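Local coordinates for Sqt1 (Chaetomium thermophilum, PDB 4ZOY), which probably acts as a dedicated WD40-repeat chaperone of ribosome biogenesis, capturing a nascent ribosomal protein while it is still being translated, at residues 31-36 / 470-475; 204-207 / 213-216; 325-330 / 364-369; 352-357 / 407-412. All blocks are in the same frame, centred on the assembly; numbering follows the deposited sequence.

Contact 1: residues 31-36 / 470-475; sequences VATGGS and VTVGDD
No flat side chain lies face or edge against another where V31 and T33 meet V470 and V472; the touching surfaces are branched aliphatic groups and a threonine methyl. The tighter of the two pairings sets T33 CG2 3.8 Å from V472 CG1, and the two side chains pass alongside each other in opposite directions. T33 offers its methyl because OG1 sits between the backbone N and carbonyl carbon (chi1 58°), leaving CG2 beside the backbone N. V472 likewise carries CG1 beside its own N. Two residues back along both strands, V31 CG1 faces V470 CG1 at a looser 4.3 Å. The alternation is that of two strands whose every second side chain points across, and with the T33 and V472 CA atoms 7.3 Å apart the backbones form no hydrogen bonds to each other. These are the second strands, counted outward from the central channel, of the first and last blades of an eight-bladed WD40 beta propeller, so residues more than 430 positions apart meet where the first blade abuts the last, whose sheet strand 9-11 completes. V18 and I21 of the first blade's innermost strand also pack on V472, while V478 lies against both T33 and V470. The polar end of T33 is occupied elsewhere: OG1 hydrogen-bonds H14 NE2, and T471 OG1 is paired with H448 NE2 in the same manner.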
loop_
_atom_site.group_PDB
_atom_site.type_symbol
_atom_site.label_atom_id
_atom_site.label_comp_id
_atom_site.label_asym_id
_atom_site.label_seq_id
_atom_site.Cartn_x
_atom_site.Cartn_y
_atom_site.Cartn_z
ATOM N N VAL A 31 6.158 11.476 9.193
ATOM C CA VAL A 31 5.343 11.107 8.048
ATOM C C VAL A 31 5.684 11.991 6.854
ATOM O O VAL A 31 5.825 13.203 7.002
ATOM C CB VAL A 31 3.846 11.232 8.380
ATOM C CG1 VAL A 31 2.999 10.979 7.162
ATOM C CG2 VAL A 31 3.468 10.275 9.505
ATOM N N ALA A 32 5.832 11.377 5.683
ATOM C CA ALA A 32 6.065 12.094 4.438
ATOM C C ALA A 32 4.827 12.049 3.553
ATOM O O ALA A 32 4.165 11.016 3.455
ATOM C CB ALA A 32 7.263 11.511 3.700
ATOM N N THR A 33 4.517 13.169 2.902
ATOM C CA THR A 33 3.365 13.245 2.015
ATOM C C THR A 33 3.802 13.804 0.672
ATOM O O THR A 33 4.747 14.569 0.598
ATOM C CB THR A 33 2.228 14.105 2.622
ATOM O OG1 THR A 33 2.713 15.426 2.888
ATOM C CG2 THR A 33 1.744 13.488 3.923
ATOM N N GLY A 34 3.125 13.411 -0.395
ATOM C CA GLY A 34 3.583 13.775 -1.720
ATOM C C GLY A 34 2.452 13.828 -2.726
ATOM O O GLY A 34 1.513 13.030 -2.690
ATOM N N GLY A 35 2.533 14.774 -3.655
ATOM C CA GLY A 35 1.522 14.816 -4.686
ATOM C C GLY A 35 1.778 15.801 -5.804
ATOM O O GLY A 35 2.933 16.044 -6.204
ATOM N N SER A 36 0.674 16.354 -6.290
ATOM C CA SER A 36 0.653 17.234 -7.454
ATOM C C SER A 36 0.489 18.680 -7.019
ATOM O O SER A 36 -0.239 18.965 -6.073
ATOM C CB SER A 36 -0.480 16.823 -8.386
ATOM O OG SER A 36 -0.711 17.823 -9.380
ATOM N N VAL A 470 -3.004 9.302 9.738
ATOM C CA VAL A 470 -2.709 10.460 8.902
ATOM C C VAL A 470 -3.150 10.153 7.492
ATOM O O VAL A 470 -2.827 9.100 6.946
ATOM C CB VAL A 470 -1.217 10.833 8.927
ATOM C CG1 VAL A 470 -0.992 12.153 8.178
ATOM C CG2 VAL A 470 -0.722 10.946 10.372
ATOM N N THR A 471 -3.912 11.075 6.912
ATOM C CA THR A 471 -4.548 10.876 5.610
ATOM C C THR A 471 -3.996 11.802 4.544
ATOM O O THR A 471 -3.451 12.868 4.846
ATOM C CB THR A 471 -6.047 11.116 5.681
ATOM O OG1 THR A 471 -6.278 12.469 6.115
ATOM C CG2 THR A 471 -6.712 10.145 6.646
ATOM N N VAL A 472 -4.158 11.398 3.291
ATOM C CA VAL A 472 -3.854 12.279 2.166
ATOM C C VAL A 472 -5.079 12.321 1.260
ATOM O O VAL A 472 -5.714 11.296 0.969
ATOM C CB VAL A 472 -2.586 11.832 1.386
ATOM C CG1 VAL A 472 -1.346 12.002 2.247
ATOM C CG2 VAL A 472 -2.704 10.384 0.876
ATOM N N GLY A 473 -5.455 13.532 0.850
ATOM C CA GLY A 473 -6.676 13.701 0.081
ATOM C C GLY A 473 -6.525 14.300 -1.311
ATOM O O GLY A 473 -5.575 15.033 -1.611
ATOM N N ASP A 474 -7.508 14.017 -2.158
ATOM C CA ASP A 474 -7.528 14.606 -3.491
ATOM C C ASP A 474 -7.898 16.081 -3.402
ATOM O O ASP A 474 -7.722 16.814 -4.380
ATOM C CB ASP A 474 -8.513 13.873 -4.396
ATOM C CG ASP A 474 -8.215 14.083 -5.865
ATOM O OD1 ASP A 474 -7.033 14.007 -6.249
ATOM O OD2 ASP A 474 -9.171 14.313 -6.636
ATOM N N ASP A 475 -8.404 16.485 -2.234
ATOM C CA ASP A 475 -8.716 17.889 -1.939
ATOM C C ASP A 475 -7.500 18.676 -1.441
ATOM O O ASP A 475 -7.654 19.772 -0.902
ATOM C CB ASP A 475 -9.864 17.969 -0.915
ATOM C CG ASP A 475 -9.640 17.111 0.328
ATOM O OD1 ASP A 475 -8.636 16.371 0.409
ATOM O OD2 ASP A 475 -10.495 17.183 1.237
#

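Contact 2: residues 204-207 / 213-216; sequences LLAT and SLHV
T207 and H215 exchange both of their backbone hydrogen bonds, forming the hydrogen-bonded pair of this antiparallel hairpin. T207 N reaches H215 O at 2.9 Å, while H215 N returns a bond of 3.1 Å to T207 O. A206 and V216 form the adjacent non-hydrogen-bonded pair, where V216 CA approaches L205 O at 3.3 Å in a CA-H...O contact. Further backbone bonds join L205 to Y217, A206 to A197 and V216 to strand 235-239, so the hairpin is the middle of a four-stranded propeller blade.

On the side of A206 and V216 the packing is apolar. V216 spreads its two methyls along one face of the neighbouring strand, CG1 lying 3.9 Å from L204 CB and CG2 3.8 Å from A206 CB, a spread set by chi1 of -176°, which turns CG1 away from the backbone N and keeps CG2 beside it. Cutting this residue back to an alanine would probably open a gap beside L204 and A206 and leave both with less to pack on.

The side of T207 and H215 carries the polar groups, beside the apolar L205. T207 OG1 is bonded to H189 NE2 and Y217 OH, S213 OG to H189 ND1 and D211 OD1, and H215 ND1 to S238 OG. This resembles the His-Ser/Thr-Asp-Trp network of WD repeats, with a tyrosine in the tryptophan's place. Held through both ring nitrogens by T207 and S213, H189 is probably fixed in rotation and ties the loop before the blade to the hairpin.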
loop_
_atom_site.group_PDB
_atom_site.type_symbol
_atom_site.label_atom_id
_atom_site.label_comp_id
_atom_site.label_asym_id
_atom_site.label_seq_id
_atom_site.Cartn_x
_atom_site.Cartn_y
_atom_site.Cartn_z
ATOM N N LEU A 204 10.200 -13.195 -2.086
ATOM C CA LEU A 204 9.380 -13.175 -3.285
ATOM C C LEU A 204 8.702 -11.822 -3.434
ATOM O O LEU A 204 8.316 -11.202 -2.439
ATOM C CB LEU A 204 8.313 -14.283 -3.231
ATOM C CG LEU A 204 8.880 -15.698 -3.180
ATOM C CD1 LEU A 204 7.733 -16.701 -3.051
ATOM C CD2 LEU A 204 9.708 -15.954 -4.428
ATOM N N LEU A 205 8.545 -11.385 -4.672
ATOM C CA LEU A 205 7.864 -10.134 -4.975
ATOM C C LEU A 205 6.779 -10.416 -6.000
ATOM O O LEU A 205 7.072 -10.808 -7.127
ATOM C CB LEU A 205 8.858 -9.091 -5.503
ATOM C CG LEU A 205 8.279 -7.773 -5.998
ATOM C CD1 LEU A 205 7.593 -7.006 -4.863
ATOM C CD2 LEU A 205 9.383 -6.944 -6.628
ATOM N N ALA A 206 5.521 -10.231 -5.599
ATOM C CA ALA A 206 4.388 -10.467 -6.484
ATOM C C ALA A 206 3.887 -9.165 -7.071
ATOM O O ALA A 206 3.586 -8.234 -6.331
ATOM C CB ALA A 206 3.271 -11.166 -5.729
ATOM N N THR A 207 3.813 -9.097 -8.393
ATOM C CA THR A 207 3.309 -7.896 -9.057
ATOM C C THR A 207 2.252 -8.240 -10.091
ATOM O O THR A 207 2.224 -9.344 -10.655
ATOM C CB THR A 207 4.438 -7.078 -9.715
ATOM O OG1 THR A 207 4.995 -7.804 -10.821
ATOM C CG2 THR A 207 5.538 -6.769 -8.697
ATOM N N SER A 213 -1.666 -10.026 -16.183
ATOM C CA SER A 213 -0.654 -10.975 -15.710
ATOM C C SER A 213 -0.236 -10.770 -14.247
ATOM O O SER A 213 -0.309 -9.662 -13.691
ATOM C CB SER A 213 0.590 -10.940 -16.606
ATOM O OG SER A 213 1.208 -9.666 -16.638
ATOM N N LEU A 214 0.174 -11.882 -13.644
ATOM C CA LEU A 214 0.780 -11.948 -12.318
ATOM C C LEU A 214 2.145 -12.594 -12.449
ATOM O O LEU A 214 2.249 -13.670 -13.020
ATOM C CB LEU A 214 -0.077 -12.775 -11.355
ATOM C CG LEU A 214 0.576 -13.365 -10.101
ATOM C CD1 LEU A 214 0.873 -12.268 -9.064
ATOM C CD2 LEU A 214 -0.284 -14.445 -9.459
ATOM N N HIS A 215 3.182 -11.950 -11.928
ATOM C CA HIS A 215 4.503 -12.561 -11.852
ATOM C C HIS A 215 5.005 -12.461 -10.429
ATOM O O HIS A 215 4.855 -11.420 -9.779
ATOM C CB HIS A 215 5.482 -11.912 -12.823
ATOM C CG HIS A 215 5.079 -12.080 -14.250
ATOM N ND1 HIS A 215 5.195 -13.288 -14.909
ATOM C CD2 HIS A 215 4.519 -11.218 -15.129
ATOM C CE1 HIS A 215 4.742 -13.153 -16.140
ATOM N NE2 HIS A 215 4.321 -11.911 -16.301
ATOM N N VAL A 216 5.591 -13.546 -9.936
ATOM C CA VAL A 216 6.135 -13.555 -8.595
ATOM C C VAL A 216 7.632 -13.831 -8.699
ATOM O O VAL A 216 8.045 -14.953 -8.988
ATOM C CB VAL A 216 5.441 -14.599 -7.707
ATOM C CG1 VAL A 216 5.984 -14.509 -6.295
ATOM C CG2 VAL A 216 3.917 -14.369 -7.705
#

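Contact 3: residues 325-330 / 364-369; sequences QIQSDN and RRHLRG
I326 lays its CG2 methyl over one face of the H366 ring, a CH-pi contact 3.7 Å from the ring centroid and 18° off the normal. The methyl is displaced toward the rim, and ND1 is the ring atom closest to it, 3.5 Å from CG2. With CG trans to the backbone N (chi1 -172°), H366 carries its ring out toward the 325-330 loop. Q327 adds an oblique touch, its CG 3.8 Å from H366 NE2. The opposite face takes the R368 side chain, CG 3.8 Å above the centre of the H366 ring and the guanidinium plane beside ND1. With an alanine in place of the histidine, I326 and R368 would probably lose the plate that separates them and be set free to turn.

Farther out, Q327 is fixed by its amide, NE2 bonding A345 O and S351 OG, while R364 and R365 form a classic beta bulge opposite V354. The contact therefore joins the loop entering one propeller blade to that blade's outermost strand, 362-367. Apolar and stacking contacts hold the faces of the imidazole, whereas NE2 has a hydrogen-bond partner beyond the two segments that probably limits the ring's rotation.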
loop_
_atom_site.group_PDB
_atom_site.type_symbol
_atom_site.label_atom_id
_atom_site.label_comp_id
_atom_site.label_asym_id
_atom_site.label_seq_id
_atom_site.Cartn_x
_atom_site.Cartn_y
_atom_site.Cartn_z
ATOM N N GLN A 325 -15.877 -13.655 -6.749
ATOM C CA GLN A 325 -16.567 -12.555 -7.363
ATOM C C GLN A 325 -17.952 -12.244 -6.882
ATOM O O GLN A 325 -19.031 -12.669 -7.494
ATOM C CB GLN A 325 -16.596 -12.738 -8.893
ATOM C CG GLN A 325 -17.047 -11.542 -9.714
ATOM C CD GLN A 325 -17.155 -11.814 -11.202
ATOM O OE1 GLN A 325 -17.224 -12.930 -11.647
ATOM N NE2 GLN A 325 -17.146 -10.775 -11.966
ATOM N N ILE A 326 -17.810 -11.582 -5.730
ATOM C CA ILE A 326 -18.885 -11.106 -4.900
ATOM C C ILE A 326 -19.122 -9.653 -5.119
ATOM O O ILE A 326 -20.131 -9.220 -5.075
ATOM C CB ILE A 326 -18.497 -11.265 -3.396
ATOM C CG1 ILE A 326 -18.289 -12.713 -3.008
ATOM C CG2 ILE A 326 -19.505 -10.619 -2.460
ATOM C CD1 ILE A 326 -19.488 -13.612 -3.215
ATOM N N GLN A 327 -18.114 -8.887 -5.302
ATOM C CA GLN A 327 -18.284 -7.469 -5.567
ATOM C C GLN A 327 -18.435 -7.204 -7.060
ATOM O O GLN A 327 -18.310 -8.123 -7.868
ATOM C CB GLN A 327 -17.103 -6.706 -4.965
ATOM C CG GLN A 327 -17.042 -6.907 -3.468
ATOM C CD GLN A 327 -15.649 -6.750 -2.906
ATOM O OE1 GLN A 327 -14.801 -7.615 -3.091
ATOM N NE2 GLN A 327 -15.410 -5.646 -2.199
ATOM N N SER A 328 -18.718 -5.957 -7.434
ATOM C CA SER A 328 -19.181 -5.695 -8.801
ATOM C C SER A 328 -18.245 -4.839 -9.642
ATOM O O SER A 328 -18.486 -4.642 -10.831
ATOM C CB SER A 328 -20.567 -5.032 -8.764
ATOM O OG SER A 328 -20.493 -3.706 -8.249
ATOM N N ASP A 329 -17.182 -4.322 -9.039
ATOM C CA ASP A 329 -16.279 -3.440 -9.757
ATOM C C ASP A 329 -14.861 -3.670 -9.227
ATOM O O ASP A 329 -14.676 -4.447 -8.283
ATOM C CB ASP A 329 -16.725 -1.974 -9.597
ATOM C CG ASP A 329 -16.286 -1.075 -10.751
ATOM O OD1 ASP A 329 -15.331 -1.397 -11.485
ATOM O OD2 ASP A 329 -16.909 0.002 -10.908
ATOM N N ASN A 330 -13.895 -2.991 -9.838
ATOM C CA ASN A 330 -12.470 -3.183 -9.563
ATOM C C ASN A 330 -12.138 -3.406 -8.096
ATOM O O ASN A 330 -12.572 -2.654 -7.214
ATOM C CB ASN A 330 -11.672 -1.975 -10.053
ATOM C CG ASN A 330 -11.708 -1.803 -11.566
ATOM O OD1 ASN A 330 -12.362 -2.559 -12.281
ATOM N ND2 ASN A 330 -10.990 -0.796 -12.058
ATOM N N ARG A 364 -17.418 -14.320 4.474
ATOM C CA ARG A 364 -17.735 -14.051 5.868
ATOM C C ARG A 364 -18.714 -12.889 5.975
ATOM O O ARG A 364 -19.671 -12.934 6.732
ATOM C CB ARG A 364 -16.459 -13.739 6.653
ATOM C CG ARG A 364 -16.638 -13.788 8.154
ATOM C CD ARG A 364 -15.378 -13.311 8.873
ATOM N NE ARG A 364 -15.513 -13.432 10.320
ATOM C CZ ARG A 364 -15.029 -14.444 11.031
ATOM N NH1 ARG A 364 -14.361 -15.423 10.433
ATOM N NH2 ARG A 364 -15.206 -14.476 12.343
ATOM N N ARG A 365 -18.457 -11.844 5.209
ATOM C CA ARG A 365 -19.298 -10.662 5.251
ATOM C C ARG A 365 -19.100 -9.822 4.008
ATOM O O ARG A 365 -17.977 -9.626 3.540
ATOM C CB ARG A 365 -18.994 -9.825 6.498
ATOM C CG ARG A 365 -20.025 -8.734 6.767
ATOM C CD ARG A 365 -19.989 -8.292 8.221
ATOM N NE ARG A 365 -21.197 -7.564 8.595
ATOM C CZ ARG A 365 -21.534 -7.276 9.848
ATOM N NH1 ARG A 365 -20.750 -7.657 10.851
ATOM N NH2 ARG A 365 -22.656 -6.609 10.098
ATOM N N HIS A 366 -20.205 -9.320 3.469
ATOM C CA HIS A 366 -20.179 -8.378 2.369
ATOM C C HIS A 366 -20.693 -7.051 2.908
ATOM O O HIS A 366 -21.894 -6.887 3.135
ATOM C CB HIS A 366 -21.042 -8.885 1.210
ATOM C CG HIS A 366 -20.934 -8.067 -0.041
ATOM N ND1 HIS A 366 -21.762 -8.272 -1.125
ATOM C CD2 HIS A 366 -20.091 -7.067 -0.395
ATOM C CE1 HIS A 366 -21.444 -7.422 -2.085
ATOM N NE2 HIS A 366 -20.427 -6.684 -1.672
ATOM N N LEU A 367 -19.773 -6.126 3.149
ATOM C CA LEU A 367 -20.122 -4.805 3.680
ATOM C C LEU A 367 -20.453 -3.869 2.528
ATOM O O LEU A 367 -19.592 -3.135 2.024
ATOM C CB LEU A 367 -18.979 -4.233 4.526
ATOM C CG LEU A 367 -18.597 -4.995 5.792
ATOM C CD1 LEU A 367 -17.310 -4.430 6.377
ATOM C CD2 LEU A 367 -19.721 -4.934 6.818
ATOM N N ARG A 368 -21.704 -3.912 2.085
ATOM C CA ARG A 368 -22.141 -3.051 1.000
ATOM C C ARG A 368 -22.217 -1.616 1.499
ATOM O O ARG A 368 -22.652 -1.367 2.615
ATOM C CB ARG A 368 -23.505 -3.491 0.449
ATOM C CG ARG A 368 -23.574 -4.954 0.024
ATOM C CD ARG A 368 -25.033 -5.363 -0.198
ATOM N NE ARG A 368 -25.191 -6.791 -0.471
ATOM C CZ ARG A 368 -25.354 -7.304 -1.686
ATOM N NH1 ARG A 368 -25.374 -6.504 -2.744
ATOM N NH2 ARG A 368 -25.496 -8.616 -1.848
ATOM N N GLY A 369 -21.767 -0.678 0.681
ATOM C CA GLY A 369 -21.833 0.723 1.066
ATOM C C GLY A 369 -20.914 1.109 2.211
ATOM O O GLY A 369 -21.181 2.063 2.943
#

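Contact 4: residues 352-357 / 407-412; sequences IAVFDT and WDLRGG
I352 reaches W407 through an extended chain: chi1 of -63° puts CG1 beside the backbone N, and chi2 of 169° carries CD1 outward to within 3.6 Å of W407 NE1. L409, its CG beside the backbone N, lowers its two methyls obliquely onto V354, CD2 3.9 Å and CD1 4.0 Å from V354 CG2. The pairings join the third strand of one WD40 propeller blade to the third strand of the next and the turn just after it, and W407-D408 is the Trp-Asp dipeptide that gives the repeat its name.

The I352 methyl meets the pyrrole side of the indole at a slant, so the contact is apolar even though the nearest ring atom is a nitrogen. That nitrogen has its own acceptor, since W407 NE1 is hydrogen-bonded to S397 OG. L395 packs on both I352 and L409, and I342 on both V354 and L409, closing the layer between the blades. R364 adds a polar link, its guanidinium bridging D356 OD1 in a salt bridge and R410 O in a hydrogen bond.

The chain leaves the strand through an Asx turn that begins at D408, with D408 OD1 accepting from R410 N at 3.1 Å. The guanidinium grips the same carboxylate edge-on in a salt bridge, R410 NH2 2.8 Å from D408 OD2. R410 NE donates to D408 OD1 at 2.9 Å, from the face of the carboxylate plane opposite to R410 N.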
loop_
_atom_site.group_PDB
_atom_site.type_symbol
_atom_site.label_atom_id
_atom_site.label_comp_id
_atom_site.label_asym_id
_atom_site.label_seq_id
_atom_site.Cartn_x
_atom_site.Cartn_y
_atom_site.Cartn_z
ATOM N N ILE A 352 -16.780 -3.496 0.936
ATOM C CA ILE A 352 -15.679 -4.309 1.409
ATOM C C ILE A 352 -16.232 -5.712 1.537
ATOM O O ILE A 352 -17.359 -5.893 1.987
ATOM C CB ILE A 352 -15.133 -3.812 2.756
ATOM C CG1 ILE A 352 -14.567 -2.392 2.601
ATOM C CG2 ILE A 352 -14.095 -4.797 3.333
ATOM C CD1 ILE A 352 -14.251 -1.725 3.923
ATOM N N ALA A 353 -15.450 -6.705 1.127
ATOM C CA ALA A 353 -15.825 -8.096 1.318
ATOM C C ALA A 353 -14.755 -8.812 2.133
ATOM O O ALA A 353 -13.565 -8.531 2.002
ATOM C CB ALA A 353 -16.046 -8.776 -0.023
ATOM N N VAL A 354 -15.197 -9.703 3.006
ATOM C CA VAL A 354 -14.313 -10.414 3.917
ATOM C C VAL A 354 -14.481 -11.900 3.671
ATOM O O VAL A 354 -15.605 -12.410 3.684
ATOM C CB VAL A 354 -14.624 -10.073 5.384
ATOM C CG1 VAL A 354 -13.645 -10.765 6.339
ATOM C CG2 VAL A 354 -14.591 -8.563 5.588
ATOM N N PHE A 355 -13.363 -12.585 3.448
ATOM C CA PHE A 355 -13.381 -14.020 3.143
ATOM C C PHE A 355 -12.605 -14.817 4.192
ATOM O O PHE A 355 -11.580 -14.351 4.706
ATOM C CB PHE A 355 -12.775 -14.266 1.760
ATOM C CG PHE A 355 -13.435 -13.486 0.665
ATOM C CD1 PHE A 355 -14.545 -14.001 0.017
ATOM C CD2 PHE A 355 -12.947 -12.239 0.276
ATOM C CE1 PHE A 355 -15.163 -13.298 -0.999
ATOM C CE2 PHE A 355 -13.571 -11.519 -0.737
ATOM C CZ PHE A 355 -14.680 -12.050 -1.382
ATOM N N ASP A 356 -13.077 -16.026 4.484
ATOM C CA ASP A 356 -12.430 -16.915 5.454
ATOM C C ASP A 356 -11.370 -17.795 4.785
ATOM O O ASP A 356 -11.687 -18.733 4.050
ATOM C CB ASP A 356 -13.488 -17.772 6.150
ATOM C CG ASP A 356 -14.132 -17.070 7.347
ATOM O OD1 ASP A 356 -13.808 -15.889 7.616
ATOM O OD2 ASP A 356 -14.960 -17.714 8.026
ATOM N N THR A 357 -10.101 -17.481 5.028
ATOM C CA THR A 357 -9.005 -18.109 4.307
ATOM C C THR A 357 -8.805 -19.575 4.686
ATOM O O THR A 357 -8.163 -20.306 3.944
ATOM C CB THR A 357 -7.685 -17.346 4.539
ATOM O OG1 THR A 357 -7.312 -17.441 5.921
ATOM C CG2 THR A 357 -7.850 -15.876 4.170
ATOM N N TRP A 407 -13.397 -0.993 11.121
ATOM C CA TRP A 407 -14.356 -2.078 11.144
ATOM C C TRP A 407 -13.874 -3.198 12.035
ATOM O O TRP A 407 -12.682 -3.524 12.051
ATOM C CB TRP A 407 -14.581 -2.631 9.738
ATOM C CG TRP A 407 -14.863 -1.590 8.714
ATOM C CD1 TRP A 407 -13.954 -0.933 7.942
ATOM C CD2 TRP A 407 -16.148 -1.098 8.341
ATOM N NE1 TRP A 407 -14.598 -0.057 7.105
ATOM C CE2 TRP A 407 -15.946 -0.131 7.338
ATOM C CE3 TRP A 407 -17.452 -1.366 8.772
ATOM C CZ2 TRP A 407 -16.996 0.558 6.748
ATOM C CZ3 TRP A 407 -18.494 -0.685 8.185
ATOM C CH2 TRP A 407 -18.262 0.266 7.184
ATOM N N ASP A 408 -14.823 -3.771 12.765
ATOM C CA ASP A 408 -14.639 -4.994 13.537
ATOM C C ASP A 408 -15.137 -6.146 12.672
ATOM O O ASP A 408 -16.332 -6.252 12.399
ATOM C CB ASP A 408 -15.416 -4.866 14.863
ATOM C CG ASP A 408 -15.564 -6.173 15.626
ATOM O OD1 ASP A 408 -14.948 -7.202 15.284
ATOM O OD2 ASP A 408 -16.328 -6.136 16.618
ATOM N N LEU A 409 -14.220 -7.010 12.238
ATOM C CA LEU A 409 -14.561 -8.041 11.260
ATOM C C LEU A 409 -14.872 -9.398 11.888
ATOM O O LEU A 409 -14.915 -10.402 11.184
ATOM C CB LEU A 409 -13.426 -8.202 10.240
ATOM C CG LEU A 409 -13.079 -6.948 9.422
ATOM C CD1 LEU A 409 -12.047 -7.302 8.364
ATOM C CD2 LEU A 409 -14.313 -6.315 8.785
ATOM N N ARG A 410 -15.086 -9.438 13.197
ATOM C CA ARG A 410 -15.404 -10.722 13.831
ATOM C C ARG A 410 -16.762 -11.271 13.401
ATOM O O ARG A 410 -16.947 -12.485 13.357
ATOM C CB ARG A 410 -15.367 -10.596 15.357
ATOM C CG ARG A 410 -13.978 -10.382 15.910
ATOM C CD ARG A 410 -14.037 -10.107 17.403
ATOM N NE ARG A 410 -14.794 -8.892 17.696
ATOM C CZ ARG A 410 -15.201 -8.529 18.910
ATOM N NH1 ARG A 410 -14.942 -9.295 19.962
ATOM N NH2 ARG A 410 -15.877 -7.400 19.073
ATOM N N GLY A 411 -17.705 -10.384 13.107
ATOM C CA GLY A 411 -19.047 -10.792 12.713
ATOM C C GLY A 411 -19.137 -11.476 11.360
ATOM O O GLY A 411 -18.174 -11.492 10.591
ATOM N N GLY A 412 -20.301 -12.048 11.066
ATOM C CA GLY A 412 -20.529 -12.681 9.779
ATOM C C GLY A 412 -20.595 -14.196 9.848
ATOM O O GLY A 412 -20.581 -14.784 10.930
#

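In the fold
Contacts 1, 2 and 4 are buried, whereas contact 3 lies only partly buried at a blade's periphery. Contacts 1 and 4 both press neighbouring blades together with apolar side chains, the W407 indole among them in contact 4, and without hydrogen bonds between their segments; contact 1 does so where the first and last blades of the ring meet. Contact 2, across the chain's centre from it, acts inside one blade and rests on backbone bonding. Contacts 3 and 4 share a sheet: strands 352-356 and 362-367 are neighbours in it, and L367 N lies 2.7 Å from I352 O, probably hydrogen-bonded. Along the chain, contact 1 encloses the other three.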